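PDB 3ESL: spindle assembly checkpoint serine/threonine-protein kinase BUB1 from Saccharomyces cerevisiae, which signals in the mitotic spindle assembly checkpoint as a serine/threonine kinase, delaying anaphase until chromosomes are bioriented, with BUB3 among its substrates. Local coordinates for residues D31-Y36 with I65-M70; K81-Y86 with F193-F198; R18-L23 with M60-I65. All blocks are in the same frame, centred on the assembly; numbering follows the deposited sequence. Where two conformers were deposited one is given.

Contact 1: residues D31-Y36 with I65-M70; sequences DLFLDY and IYIQDM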
loop_
_atom_site.group_PDB
_atom_site.type_symbol
_atom_site.label_atom_id
_atom_site.label_comp_id
_atom_site.label_asym_id
_atom_site.label_seq_id
_atom_site.Cartn_x
_atom_site.Cartn_y
_atom_site.Cartn_z
ATOM N N ASP A 31 7.276 -7.382 -12.188
ATOM C CA ASP A 31 6.627 -8.649 -12.542
ATOM C C ASP A 31 7.274 -9.848 -11.853
ATOM O O ASP A 31 6.570 -10.755 -11.430
ATOM C CB ASP A 31 6.612 -8.845 -14.056
ATOM C CG ASP A 31 5.718 -9.988 -14.485
ATOM O OD1 ASP A 31 4.517 -9.962 -14.132
ATOM O OD2 ASP A 31 6.234 -10.911 -15.165
ATOM N N LEU A 32 8.597 -9.824 -11.700
ATOM C CA LEU A 32 9.297 -10.945 -11.051
ATOM C C LEU A 32 8.944 -10.974 -9.558
ATOM O O LEU A 32 8.623 -12.036 -9.015
ATOM C CB LEU A 32 10.815 -10.873 -11.290
ATOM C CG LEU A 32 11.673 -11.910 -10.534
ATOM C CD1 LEU A 32 11.272 -13.346 -10.865
ATOM C CD2 LEU A 32 13.171 -11.668 -10.816
ATOM N N PHE A 33 8.981 -9.817 -8.897
ATOM C CA PHE A 33 8.487 -9.730 -7.522
ATOM C C PHE A 33 7.042 -10.219 -7.399
ATOM O O PHE A 33 6.710 -10.955 -6.458
ATOM C CB PHE A 33 8.568 -8.289 -6.978
ATOM C CG PHE A 33 9.943 -7.871 -6.553
ATOM C CD1 PHE A 33 10.537 -8.419 -5.408
ATOM C CD2 PHE A 33 10.639 -6.901 -7.280
ATOM C CE1 PHE A 33 11.809 -7.995 -5.003
ATOM C CE2 PHE A 33 11.903 -6.468 -6.885
ATOM C CZ PHE A 33 12.486 -7.022 -5.745
ATOM N N LEU A 34 6.175 -9.790 -8.318
ATOM C CA LEU A 34 4.766 -10.204 -8.260
ATOM C C LEU A 34 4.614 -11.719 -8.374
ATOM O O LEU A 34 3.866 -12.325 -7.599
ATOM C CB LEU A 34 3.933 -9.529 -9.354
ATOM C CG LEU A 34 3.692 -8.037 -9.197
ATOM C CD1 LEU A 34 3.042 -7.517 -10.468
ATOM C CD2 LEU A 34 2.793 -7.767 -7.995
ATOM N N ASP A 35 5.335 -12.327 -9.319
ATOM C CA ASP A 35 5.266 -13.784 -9.521
ATOM C C ASP A 35 5.648 -14.496 -8.234
ATOM O O ASP A 35 4.958 -15.414 -7.778
ATOM C CB ASP A 35 6.206 -14.226 -10.642
ATOM C CG ASP A 35 5.629 -14.013 -12.027
ATOM O OD1 ASP A 35 4.405 -13.786 -12.163
ATOM O OD2 ASP A 35 6.426 -14.091 -12.988
ATOM N N TYR A 36 6.734 -14.032 -7.624
ATOM C CA TYR A 36 7.251 -14.668 -6.414
ATOM C C TYR A 36 6.279 -14.488 -5.246
ATOM O O TYR A 36 5.960 -15.446 -4.555
ATOM C CB TYR A 36 8.650 -14.130 -6.120
ATOM C CG TYR A 36 9.386 -14.767 -4.959
ATOM C CD1 TYR A 36 9.093 -16.073 -4.540
ATOM C CD2 TYR A 36 10.415 -14.072 -4.315
ATOM C CE1 TYR A 36 9.806 -16.667 -3.481
ATOM C CE2 TYR A 36 11.123 -14.652 -3.242
ATOM C CZ TYR A 36 10.811 -15.947 -2.847
ATOM O OH TYR A 36 11.495 -16.508 -1.794
ATOM N N ILE A 65 11.025 -1.558 -1.551
ATOM C CA ILE A 65 12.314 -0.851 -1.485
ATOM C C ILE A 65 12.992 -0.784 -2.849
ATOM O O ILE A 65 13.500 0.267 -3.246
ATOM C CB ILE A 65 13.241 -1.495 -0.415
ATOM C CG1 ILE A 65 12.679 -1.238 0.989
ATOM C CG2 ILE A 65 14.703 -0.993 -0.547
ATOM C CD1 ILE A 65 12.575 0.235 1.369
ATOM N N TYR A 66 12.974 -1.895 -3.583
ATOM C CA TYR A 66 13.626 -1.939 -4.888
ATOM C C TYR A 66 12.943 -1.037 -5.921
ATOM O O TYR A 66 13.606 -0.336 -6.692
ATOM C CB TYR A 66 13.673 -3.368 -5.406
ATOM C CG TYR A 66 14.570 -3.553 -6.608
ATOM C CD1 TYR A 66 15.933 -3.801 -6.443
ATOM C CD2 TYR A 66 14.060 -3.491 -7.901
ATOM C CE1 TYR A 66 16.758 -3.981 -7.541
ATOM C CE2 TYR A 66 14.879 -3.663 -9.004
ATOM C CZ TYR A 66 16.224 -3.911 -8.817
ATOM O OH TYR A 66 17.042 -4.093 -9.916
ATOM N N ILE A 67 11.615 -1.052 -5.921
ATOM C CA ILE A 67 10.847 -0.391 -6.962
ATOM C C ILE A 67 10.559 1.098 -6.633
ATOM O O ILE A 67 10.351 1.904 -7.549
ATOM C CB ILE A 67 9.534 -1.185 -7.252
ATOM C CG1 ILE A 67 9.837 -2.646 -7.663
ATOM C CG2 ILE A 67 8.638 -0.441 -8.270
ATOM C CD1 ILE A 67 10.444 -2.839 -9.076
ATOM N N GLN A 68 10.599 1.467 -5.349
ATOM C CA GLN A 68 10.110 2.792 -4.891
ATOM C C GLN A 68 10.746 4.028 -5.545
ATOM O O GLN A 68 10.073 5.049 -5.714
ATOM C CB GLN A 68 10.194 2.946 -3.369
ATOM C CG GLN A 68 11.633 2.959 -2.809
ATOM C CD GLN A 68 11.716 3.313 -1.331
ATOM O OE1 GLN A 68 12.788 3.213 -0.716
ATOM N NE2 GLN A 68 10.595 3.724 -0.754
ATOM N N ASP A 69 12.023 3.953 -5.880
ATOM C CA ASP A 69 12.699 5.142 -6.416
ATOM C C ASP A 69 12.679 5.188 -7.947
ATOM O O ASP A 69 13.135 6.171 -8.549
ATOM C CB ASP A 69 14.117 5.297 -5.848
ATOM C CG ASP A 69 14.128 5.784 -4.390
ATOM O OD1 ASP A 69 13.312 6.660 -4.027
ATOM O OD2 ASP A 69 14.970 5.298 -3.610
ATOM N N MET A 70 12.125 4.135 -8.563
ATOM C CA MET A 70 11.864 4.117 -9.996
ATOM C C MET A 70 10.598 4.928 -10.251
ATOM O O MET A 70 9.472 4.444 -10.009
ATOM C CB MET A 70 11.681 2.686 -10.510
ATOM C CG MET A 70 12.930 1.829 -10.434
ATOM S SD MET A 70 12.600 0.170 -11.045
ATOM C CE MET A 70 14.232 -0.555 -10.947
#

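Contact 2: residues K81-Y86 with F193-F198; sequences KIWIWY and FFIRKF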
loop_
_atom_site.group_PDB
_atom_site.type_symbol
_atom_site.label_atom_id
_atom_site.label_comp_id
_atom_site.label_asym_id
_atom_site.label_seq_id
_atom_site.Cartn_x
_atom_site.Cartn_y
_atom_site.Cartn_z
ATOM N N LYS A 81 -0.982 -1.703 -5.321
ATOM C CA LYS A 81 -1.644 -2.792 -4.621
ATOM C C LYS A 81 -0.713 -3.490 -3.637
ATOM O O LYS A 81 -1.157 -3.930 -2.587
ATOM C CB LYS A 81 -2.287 -3.770 -5.599
ATOM C CG LYS A 81 -3.546 -3.206 -6.268
ATOM C CD LYS A 81 -4.165 -4.260 -7.193
ATOM C CE LYS A 81 -5.063 -3.624 -8.241
ATOM N NZ LYS A 81 -6.367 -3.162 -7.680
ATOM N N ILE A 82 0.575 -3.573 -3.969
ATOM C CA ILE A 82 1.548 -4.178 -3.055
ATOM C C ILE A 82 1.641 -3.361 -1.766
ATOM O O ILE A 82 1.622 -3.936 -0.679
ATOM C CB ILE A 82 2.935 -4.377 -3.709
ATOM C CG1 ILE A 82 2.786 -5.196 -4.992
ATOM C CG2 ILE A 82 3.901 -5.089 -2.736
ATOM C CD1 ILE A 82 3.995 -5.151 -5.892
ATOM N N TRP A 83 1.700 -2.028 -1.889
ATOM C CA TRP A 83 1.695 -1.157 -0.710
ATOM C C TRP A 83 0.458 -1.415 0.141
ATOM O O TRP A 83 0.570 -1.585 1.348
ATOM C CB TRP A 83 1.722 0.323 -1.079
ATOM C CG TRP A 83 3.048 0.781 -1.601
ATOM C CD1 TRP A 83 3.434 0.825 -2.895
ATOM C CD2 TRP A 83 4.157 1.260 -0.828
ATOM N NE1 TRP A 83 4.719 1.304 -2.997
ATOM C CE2 TRP A 83 5.188 1.585 -1.742
ATOM C CE3 TRP A 83 4.377 1.451 0.547
ATOM C CZ2 TRP A 83 6.429 2.082 -1.330
ATOM C CZ3 TRP A 83 5.622 1.957 0.965
ATOM C CH2 TRP A 83 6.626 2.261 0.024
ATOM N N ILE A 84 -0.712 -1.455 -0.486
ATOM C CA ILE A 84 -1.958 -1.622 0.275
ATOM C C ILE A 84 -2.076 -3.031 0.883
ATOM O O ILE A 84 -2.562 -3.177 2.009
ATOM C CB ILE A 84 -3.202 -1.188 -0.548
ATOM C CG1 ILE A 84 -3.067 0.288 -0.929
ATOM C CG2 ILE A 84 -4.505 -1.422 0.241
ATOM C CD1 ILE A 84 -4.028 0.751 -1.991
ATOM N N TRP A 85 -1.598 -4.051 0.169
ATOM C CA TRP A 85 -1.547 -5.408 0.731
ATOM C C TRP A 85 -0.623 -5.443 1.936
ATOM O O TRP A 85 -0.942 -6.051 2.951
ATOM C CB TRP A 85 -1.122 -6.437 -0.311
ATOM C CG TRP A 85 -2.312 -6.991 -1.071
ATOM C CD1 TRP A 85 -2.670 -6.708 -2.354
ATOM C CD2 TRP A 85 -3.297 -7.914 -0.572
ATOM N NE1 TRP A 85 -3.817 -7.398 -2.695
ATOM C CE2 TRP A 85 -4.221 -8.146 -1.618
ATOM C CE3 TRP A 85 -3.483 -8.571 0.655
ATOM C CZ2 TRP A 85 -5.320 -9.009 -1.475
ATOM C CZ3 TRP A 85 -4.578 -9.433 0.797
ATOM C CH2 TRP A 85 -5.475 -9.643 -0.265
ATOM N N TYR A 86 0.508 -4.751 1.826
ATOM C CA TYR A 86 1.453 -4.703 2.938
ATOM C C TYR A 86 0.825 -4.095 4.186
ATOM O O TYR A 86 0.911 -4.659 5.277
ATOM C CB TYR A 86 2.753 -3.967 2.586
ATOM C CG TYR A 86 3.777 -4.118 3.690
ATOM C CD1 TYR A 86 4.669 -5.193 3.690
ATOM C CD2 TYR A 86 3.808 -3.239 4.768
ATOM C CE1 TYR A 86 5.579 -5.372 4.717
ATOM C CE2 TYR A 86 4.720 -3.416 5.806
ATOM C CZ TYR A 86 5.606 -4.461 5.762
ATOM O OH TYR A 86 6.496 -4.618 6.783
ATOM N N PHE A 193 8.550 2.746 10.021
ATOM C CA PHE A 193 9.616 1.976 10.629
ATOM C C PHE A 193 10.071 0.788 9.803
ATOM O O PHE A 193 11.265 0.502 9.760
ATOM C CB PHE A 193 9.257 1.515 12.037
ATOM C CG PHE A 193 10.394 0.833 12.738
ATOM C CD1 PHE A 193 11.579 1.527 13.006
ATOM C CD2 PHE A 193 10.300 -0.507 13.102
ATOM C CE1 PHE A 193 12.657 0.890 13.646
ATOM C CE2 PHE A 193 11.365 -1.151 13.752
ATOM C CZ PHE A 193 12.545 -0.454 14.018
ATOM N N PHE A 194 9.144 0.100 9.127
ATOM C CA PHE A 194 9.549 -1.109 8.404
ATOM C C PHE A 194 10.546 -0.791 7.295
ATOM O O PHE A 194 11.415 -1.604 6.978
ATOM C CB PHE A 194 8.344 -1.930 7.883
ATOM C CG PHE A 194 7.699 -1.382 6.627
ATOM C CD1 PHE A 194 6.638 -0.483 6.710
ATOM C CD2 PHE A 194 8.120 -1.815 5.370
ATOM C CE1 PHE A 194 6.022 0.005 5.547
ATOM C CE2 PHE A 194 7.527 -1.331 4.198
ATOM C CZ PHE A 194 6.476 -0.421 4.284
ATOM N N ILE A 195 10.419 0.405 6.717
ATOM C CA ILE A 195 11.328 0.840 5.677
ATOM C C ILE A 195 12.695 1.176 6.285
ATOM O O ILE A 195 13.745 0.722 5.786
ATOM C CB ILE A 195 10.738 2.044 4.898
ATOM C CG1 ILE A 195 9.544 1.567 4.054
ATOM C CG2 ILE A 195 11.782 2.687 3.992
ATOM C CD1 ILE A 195 8.880 2.644 3.245
ATOM N N ARG A 196 12.674 1.964 7.362
ATOM C CA ARG A 196 13.922 2.377 8.019
ATOM C C ARG A 196 14.702 1.163 8.547
ATOM O O ARG A 196 15.926 1.068 8.364
ATOM C CB ARG A 196 13.625 3.387 9.123
ATOM C CG ARG A 196 13.053 4.691 8.562
ATOM C CD ARG A 196 12.976 5.784 9.614
ATOM N NE ARG A 196 11.775 5.684 10.435
ATOM C CZ ARG A 196 11.780 5.490 11.749
ATOM N NH1 ARG A 196 12.927 5.367 12.411
ATOM N NH2 ARG A 196 10.627 5.430 12.403
ATOM N N LYS A 197 13.983 0.218 9.156
ATOM C CA LYS A 197 14.597 -1.013 9.671
ATOM C C LYS A 197 15.225 -1.844 8.551
ATOM O O LYS A 197 16.326 -2.399 8.706
ATOM C CB LYS A 197 13.580 -1.848 10.456
ATOM C CG LYS A 197 14.159 -3.164 10.969
ATOM C CD LYS A 197 13.094 -4.218 11.232
ATOM C CE LYS A 197 12.757 -4.314 12.703
ATOM N NZ LYS A 197 12.309 -5.690 13.061
ATOM N N PHE A 198 14.526 -1.930 7.418
ATOM C CA PHE A 198 15.060 -2.640 6.254
ATOM C C PHE A 198 16.391 -2.030 5.801
ATOM O O PHE A 198 17.373 -2.744 5.565
ATOM C CB PHE A 198 14.055 -2.623 5.103
ATOM C CG PHE A 198 14.502 -3.409 3.902
ATOM C CD1 PHE A 198 15.395 -2.860 2.978
ATOM C CD2 PHE A 198 14.039 -4.706 3.701
ATOM C CE1 PHE A 198 15.815 -3.590 1.871
ATOM C CE2 PHE A 198 14.450 -5.440 2.600
ATOM C CZ PHE A 198 15.337 -4.880 1.677
#

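Contact 3: residues R18-L23 with M60-I65; sequences RLLNDL and MERCLI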
loop_
_atom_site.group_PDB
_atom_site.type_symbol
_atom_site.label_atom_id
_atom_site.label_comp_id
_atom_site.label_asym_id
_atom_site.label_seq_id
_atom_site.Cartn_x
_atom_site.Cartn_y
_atom_site.Cartn_z
ATOM N N ARG A 18 16.818 -15.722 -8.958
ATOM C CA ARG A 18 16.345 -14.822 -10.008
ATOM C C ARG A 18 16.357 -13.362 -9.553
ATOM O O ARG A 18 16.705 -12.475 -10.333
ATOM C CB ARG A 18 14.950 -15.233 -10.483
ATOM C CG ARG A 18 14.931 -16.523 -11.302
ATOM C CD ARG A 18 13.540 -16.819 -11.841
ATOM N NE ARG A 18 13.207 -15.918 -12.938
ATOM C CZ ARG A 18 12.001 -15.798 -13.495
ATOM N NH1 ARG A 18 10.975 -16.517 -13.057
ATOM N NH2 ARG A 18 11.821 -14.935 -14.493
ATOM N N LEU A 19 15.985 -13.118 -8.297
ATOM C CA LEU A 19 16.047 -11.762 -7.745
ATOM C C LEU A 19 17.482 -11.244 -7.762
ATOM O O LEU A 19 17.722 -10.071 -8.050
ATOM C CB LEU A 19 15.477 -11.694 -6.328
ATOM C CG LEU A 19 13.976 -11.966 -6.129
ATOM C CD1 LEU A 19 13.618 -11.912 -4.661
ATOM C CD2 LEU A 19 13.113 -10.973 -6.933
ATOM N N LEU A 20 18.437 -12.124 -7.460
ATOM C CA LEU A 20 19.849 -11.723 -7.478
ATOM C C LEU A 20 20.427 -11.579 -8.881
ATOM O O LEU A 20 21.245 -10.688 -9.120
ATOM C CB LEU A 20 20.717 -12.694 -6.662
ATOM C CG LEU A 20 20.419 -12.901 -5.180
ATOM C CD1 LEU A 20 21.409 -13.921 -4.611
ATOM C CD2 LEU A 20 20.468 -11.593 -4.378
ATOM N N ASN A 21 20.013 -12.452 -9.797
ATOM C CA ASN A 21 20.622 -12.554 -11.124
ATOM C C ASN A 21 19.902 -11.786 -12.232
ATOM O O ASN A 21 20.545 -11.283 -13.151
ATOM C CB ASN A 21 20.703 -14.019 -11.567
ATOM C CG ASN A 21 21.673 -14.845 -10.733
ATOM O OD1 ASN A 21 22.511 -14.311 -9.996
ATOM N ND2 ASN A 21 21.559 -16.164 -10.851
ATOM N N ASP A 22 18.572 -11.752 -12.172
ATOM C CA ASP A 22 17.774 -11.299 -13.317
ATOM C C ASP A 22 17.171 -9.895 -13.210
ATOM O O ASP A 22 16.961 -9.245 -14.244
ATOM C CB ASP A 22 16.664 -12.309 -13.637
ATOM C CG ASP A 22 17.202 -13.665 -14.079
ATOM O OD1 ASP A 22 18.397 -13.768 -14.436
ATOM O OD2 ASP A 22 16.410 -14.633 -14.077
ATOM N N LEU A 23 16.892 -9.428 -11.994
ATOM C CA LEU A 23 16.133 -8.178 -11.809
ATOM C C LEU A 23 16.720 -6.996 -12.533
ATOM O O LEU A 23 15.995 -6.217 -13.176
ATOM C CB LEU A 23 16.031 -7.781 -10.338
ATOM C CG LEU A 23 14.881 -8.182 -9.435
ATOM C CD1 LEU A 23 15.173 -7.594 -8.068
ATOM C CD2 LEU A 23 13.507 -7.712 -9.955
ATOM N N MET A 60 7.926 -8.758 0.219
ATOM C CA MET A 60 7.110 -7.574 -0.073
ATOM C C MET A 60 7.937 -6.324 0.252
ATOM O O MET A 60 7.930 -5.349 -0.497
ATOM C CB MET A 60 5.805 -7.598 0.715
ATOM C CG MET A 60 4.838 -8.656 0.217
ATOM S SD MET A 60 3.297 -8.627 1.137
ATOM C CE MET A 60 2.578 -7.144 0.477
ATOM N N GLU A 61 8.672 -6.373 1.362
ATOM C CA GLU A 61 9.524 -5.247 1.751
ATOM C C GLU A 61 10.622 -5.018 0.710
ATOM O O GLU A 61 10.883 -3.868 0.319
ATOM C CB GLU A 61 10.118 -5.473 3.144
ATOM C CG GLU A 61 9.079 -5.424 4.225
ATOM C CD GLU A 61 9.672 -5.562 5.614
ATOM O OE1 GLU A 61 10.912 -5.693 5.719
ATOM O OE2 GLU A 61 8.882 -5.526 6.579
ATOM N N ARG A 62 11.258 -6.099 0.263
ATOM C CA ARG A 62 12.266 -6.016 -0.800
ATOM C C ARG A 62 11.688 -5.372 -2.057
ATOM O O ARG A 62 12.314 -4.492 -2.661
ATOM C CB ARG A 62 12.830 -7.401 -1.133
ATOM C CG ARG A 62 13.871 -7.893 -0.148
ATOM C CD ARG A 62 14.244 -9.343 -0.446
ATOM N NE ARG A 62 15.239 -9.454 -1.510
ATOM C CZ ARG A 62 15.752 -10.611 -1.926
ATOM N NH1 ARG A 62 15.351 -11.740 -1.375
ATOM N NH2 ARG A 62 16.662 -10.639 -2.891
ATOM N N CYS A 63 10.488 -5.811 -2.435
ATOM C CA CYS A 63 9.808 -5.267 -3.617
ATOM C C CYS A 63 9.607 -3.754 -3.474
ATOM O O CYS A 63 9.978 -2.972 -4.359
ATOM C CB CYS A 63 8.458 -5.955 -3.787
ATOM S SG CYS A 63 7.485 -5.239 -5.124
ATOM N N LEU A 64 9.021 -3.345 -2.352
ATOM C CA LEU A 64 8.710 -1.921 -2.148
ATOM C C LEU A 64 9.979 -1.068 -2.206
ATOM O O LEU A 64 10.019 -0.026 -2.875
ATOM C CB LEU A 64 7.970 -1.717 -0.835
ATOM C CG LEU A 64 6.593 -2.397 -0.781
ATOM C CD1 LEU A 64 5.908 -2.150 0.580
ATOM C CD2 LEU A 64 5.696 -1.942 -1.950
ATOM N N ILE A 65 11.025 -1.558 -1.551
ATOM C CA ILE A 65 12.314 -0.851 -1.485
ATOM C C ILE A 65 12.992 -0.784 -2.849
ATOM O O ILE A 65 13.500 0.267 -3.246
ATOM C CB ILE A 65 13.241 -1.495 -0.415
ATOM C CG1 ILE A 65 12.679 -1.238 0.989
ATOM C CG2 ILE A 65 14.703 -0.993 -0.547
ATOM C CD1 ILE A 65 12.575 0.235 1.369
#

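Contact 1: residues D31-Y36 with I65-M70
Phe33 of segment 31-36 drives one edge of its ring into the base of Tyr66 on segment 65-70, and this is where the contact packs most tightly. CE2 of Phe33 comes to 3.8 Å from CD2 of Tyr66, while CZ of Phe33 lies 3.9 Å from CB of Tyr66, so the phenylalanine edge meets the root of the tyrosine rather than its hydroxyl end. The ring planes make an angle of 52° and their centroids stay 5.8 Å apart, an oblique meeting of the two rings. A chi1 of -168° sets CG of Tyr66 trans to the backbone nitrogen, so that the two side chains cross at about a right angle. The two helices involved, 29-47 and 49-67, follow each other in the chain and run antiparallel, a helical hairpin of the kind that builds TPR-like domains such as this N-terminal region of BUB1. Ile67 adds a looser touch, its CG1 being 4.3 Å from CD2 of Phe33. It also opens a type I beta turn that runs to Met70, closed by Met70 N to Ile67 O at 3.0 Å. Phe33 and Ile67 are both buried, and Ile67 also touches Tyr73 and Phe79. Tyr66 marks the solvent side: it leans on Leu23 yet stays partly exposed.

Contact 2: residues K81-Y86 with F193-F198
Tyr86 and Phe194 lie face to face, their ring centroids 4.2 Å apart and their planes tilted by 29°. The overlap is offset: CE2 of Tyr86 stands over the centre of the phenylalanine ring, and the side chains run antiparallel alongside one another. The tyrosine therefore reaches to the foot of its partner, with OH of Tyr86 3.4 Å from CB of Phe194. On the opposite face of that ring lies CG1 of Ile195, toward the rim. Beside the stack, Trp83 offers the far rim of its indole: CH2 is 3.9 Å from CD1 of Ile195, which meets it close to the indole plane, and CZ3 is 4.2 Å from CZ of Phe194, at the phenylalanine's edge. Phe194 gets there by placing CG between its backbone N and carbonyl carbon (chi1 78°).

One shell out, the hydroxyl of Tyr86 is hydrogen-bonded to Glu61 and to Arg57, two bonds that satisfy and hold the polar end of this buried side chain, and Phe79 meets Trp83 edge-to-face. The segments of helices 77-90 and 193-200 run nearly at right angles (102°), their axes 14.1 Å apart, with large side chains filling the gap. The C-terminal helix thus lies crosswise, its Phe194 also on Thr101 and its Ile195 on Tyr104 of helix 95-108 and Ile65 of helix 49-67.

Contact 3: residues R18-L23 with M60-I65
Arg62 and Leu19 bury the most surface here, and they meet by laying a methyl group on a flat charged group. CD1 of Leu19 sits 3.5 Å above the guanidinium plane of Arg62, displaced toward the rim, and lies 3.7 Å from CZ of Arg62. Lower on the leucine, CB of Leu19 is 3.8 Å from NH2 of Arg62, so NH2 also reaches back to the foot of the leucine. A bend at chi3 (82°) turns the guanidinium out of the line of the arginine's aliphatic chain and brings its face round to the leucine. Arg62 was modelled in two conformers, and this account holds for one of them. Leu20, next along the first helix, adds a light touch at the exposed border, where its CD2 is 4.2 Å from NH2 of Arg62.

Helix 4-21 is finishing at this point. Asp22 N still bonds to Arg18 O at 2.7 Å, while the side chains of Arg18 and Asp22 form a long salt bridge on the helix's own surface. Across the interface, helix 4-21 packs against helix 49-67 in the TPR-like helical domain, and the ring of Phe198 from helix 193-200 also touches Arg62.

The charge is answered by Glu16, one turn before Leu19 and Leu20, which forms a salt bridge with NH1 of Arg62. The arginine thus divides its roles: its flat face, poor at hydrogen bonding, takes the leucine methyl, while an N-H group serves the carboxylate, joining the two helices by apolar packing and ion pairing together.

How the contacts relate
Contacts 1 and 3 lie about 6 Å apart, centre to centre, and both draw on helix 49-67; their segments alternate along the chain and share Ile65. Phe33 of contact 1 packs on Leu19, Leu23 and Cys63 of contact 3, so the two contacts merge into one apolar region between helices 4-21, 29-47 and 49-67. Contact 2 comes later in sequence, about 12 Å from contact 1 and 14 Å from contact 3. It brings helix 193-200 back from the far end of the chain: Ile195 and Phe198 rest on Ile65, while Leu34 meets Ile82. The C-terminal helix thus ties onto the early helices of the TPR-like BUB1 domain.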